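Local coordinates for uncharacterized protein lp_2219 (Lactobacillus plantarum, PDB 3HFQ) that is of unknown function but folds as a seven-bladed beta-propeller of the lactonase family, so a lactonase-like activity is possible, at residues 298-303 against 320-325. The protein carries 1 engineered substitution. Sequence-based numbering, arbitrary orientation.
Sequences AFVVVV and GKLSLL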
loop_
_atom_site.group_PDB
_atom_site.type_symbol
_atom_site.label_atom_id
_atom_site.label_comp_id
_atom_site.label_asym_id
_atom_site.label_seq_id
_atom_site.Cartn_x
_atom_site.Cartn_y
_atom_site.Cartn_z
ATOM N N ALA A 298 15.157 -2.404 11.169
ATOM C CA ALA A 298 16.316 -1.561 11.443
ATOM C C ALA A 298 16.600 -0.716 10.203
ATOM O O ALA A 298 17.532 0.089 10.183
ATOM C CB ALA A 298 17.526 -2.425 11.782
ATOM N N PHE A 299 15.780 -0.902 9.173
ATOM C CA PHE A 299 15.937 -0.174 7.918
ATOM C C PHE A 299 14.597 0.172 7.283
ATOM O O PHE A 299 13.567 -0.418 7.611
ATOM C CB PHE A 299 16.719 -1.020 6.911
ATOM C CG PHE A 299 18.084 -1.422 7.377
ATOM C CD1 PHE A 299 19.174 -0.577 7.192
ATOM C CD2 PHE A 299 18.283 -2.647 8.006
ATOM C CE1 PHE A 299 20.444 -0.950 7.629
ATOM C CE2 PHE A 299 19.548 -3.029 8.446
ATOM C CZ PHE A 299 20.629 -2.182 8.258
ATOM N N VAL A 300 14.635 1.131 6.364
ATOM C CA VAL A 300 13.462 1.540 5.607
ATOM C C VAL A 300 13.926 1.749 4.173
ATOM O O VAL A 300 14.998 2.310 3.938
ATOM C CB VAL A 300 12.854 2.864 6.104
ATOM C CG1 VAL A 300 11.799 3.350 5.108
ATOM C CG2 VAL A 300 12.223 2.671 7.479
ATOM N N VAL A 301 13.137 1.266 3.224
ATOM C CA VAL A 301 13.449 1.435 1.810
ATOM C C VAL A 301 12.270 2.150 1.171
ATOM O O VAL A 301 11.123 1.764 1.376
ATOM C CB VAL A 301 13.657 0.071 1.103
ATOM C CG1 VAL A 301 13.729 0.267 -0.412
ATOM C CG2 VAL A 301 14.934 -0.574 1.604
ATOM N N VAL A 302 12.555 3.205 0.416
ATOM C CA VAL A 302 11.517 3.966 -0.262
ATOM C C VAL A 302 11.868 4.031 -1.743
ATOM O O VAL A 302 13.046 4.017 -2.103
ATOM C CB VAL A 302 11.424 5.421 0.283
ATOM C CG1 VAL A 302 12.756 6.126 0.116
ATOM C CG2 VAL A 302 10.325 6.196 -0.453
ATOM N N VAL A 303 10.854 4.070 -2.598
ATOM C CA VAL A 303 11.093 4.178 -4.035
ATOM C C VAL A 303 10.438 5.449 -4.532
ATOM O O VAL A 303 9.347 5.803 -4.091
ATOM C CB VAL A 303 10.524 2.980 -4.838
ATOM C CG1 VAL A 303 11.321 1.729 -4.537
ATOM C CG2 VAL A 303 9.047 2.772 -4.520
ATOM N N GLY A 320 12.841 5.521 16.633
ATOM C CA GLY A 320 12.036 5.465 15.424
ATOM C C GLY A 320 12.501 6.390 14.310
ATOM O O GLY A 320 11.973 6.343 13.198
ATOM N N LYS A 321 13.495 7.226 14.589
ATOM C CA LYS A 321 13.983 8.158 13.579
ATOM C C LYS A 321 14.844 7.513 12.496
ATOM O O LYS A 321 15.426 6.443 12.689
ATOM C CB LYS A 321 14.725 9.317 14.249
ATOM C CG LYS A 321 13.796 10.179 15.105
ATOM C CD LYS A 321 14.465 11.455 15.586
ATOM C CE LYS A 321 13.471 12.332 16.336
ATOM N NZ LYS A 321 14.085 13.606 16.811
ATOM N N LEU A 322 14.917 8.181 11.349
ATOM C CA LEU A 322 15.666 7.671 10.207
ATOM C C LEU A 322 16.875 8.523 9.829
ATOM O O LEU A 322 16.947 9.709 10.150
ATOM C CB LEU A 322 14.730 7.577 8.995
ATOM C CG LEU A 322 13.349 6.943 9.218
ATOM C CD1 LEU A 322 12.507 7.086 7.948
ATOM C CD2 LEU A 322 13.500 5.481 9.610
ATOM N N SER A 323 17.825 7.900 9.141
ATOM C CA SER A 323 19.017 8.593 8.669
ATOM C C SER A 323 19.446 7.939 7.362
ATOM O O SER A 323 19.444 6.712 7.234
ATOM C CB SER A 323 20.148 8.532 9.707
ATOM O OG SER A 323 20.615 7.211 9.902
ATOM N N LEU A 324 19.796 8.773 6.388
ATOM C CA LEU A 324 20.208 8.306 5.072
ATOM C C LEU A 324 21.433 7.395 5.068
ATOM O O LEU A 324 22.423 7.664 5.746
ATOM C CB LEU A 324 20.474 9.511 4.164
ATOM C CG LEU A 324 20.913 9.241 2.722
ATOM C CD1 LEU A 324 19.829 8.461 1.997
ATOM C CD2 LEU A 324 21.182 10.561 2.011
ATOM N N LEU A 325 21.359 6.318 4.288
ATOM C CA LEU A 325 22.472 5.382 4.153
ATOM C C LEU A 325 22.922 5.337 2.700
ATOM O O LEU A 325 24.113 5.428 2.401
ATOM C CB LEU A 325 22.066 3.971 4.596
ATOM C CG LEU A 325 22.018 3.686 6.099
ATOM C CD1 LEU A 325 21.554 2.251 6.321
ATOM C CD2 LEU A 325 23.406 3.899 6.712
#
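Phe-299 and Leu-325 meet where the rim of an aromatic ring receives a single methyl group. Leu-325 CD1 lies in the plane of the ring, 3.6 Å from Phe-299 CE1 and 3.8 Å from Phe-299 CD1, so it sits against one side of the hexagon and touches neither face. The side chain of Phe-299 sets out away from 320-325; with CG anti to the carbonyl carbon (chi1 -59°), the ring nevertheless extends far enough to present this edge to the leucine. A second touch joins Val-300 CG2 to Leu-322 CD2 at 3.8 Å, methyl against methyl, the two side chains crossing at about a right angle. Here both residues direct CB toward the other segment.

The neighbouring positions Phe-299 and Val-300 thus serve opposite faces of one propeller blade. Strands 299-304 and 322-330 are the second and fourth of its four antiparallel strands; 309-315 runs between them, and the CA atoms of Val-300 and Leu-322 are 8.0 Å apart. Tyr-313 of the intervening strand is hydrogen-bonded to Val-300 through the backbone, while Leu-322 also packs on Arg-315 of that strand. Beyond this blade, Leu-322 rests on Ile-281 of the preceding one, whose Gln-279 accepts a hydrogen bond from Leu-322 N through OE1. On the other face, Phe-299 leans on Thr-25 and Lys-28, in the loop between strands 17-24 and 29-38 of the next blade around the ring.

All the cross-contact interactions are apolar, and the buried surface is modest at 135 Å². Dispersion and exclusion of water, without directional polar bonds, therefore link these two strands over the one between them, within a contact that also faces both adjoining blades.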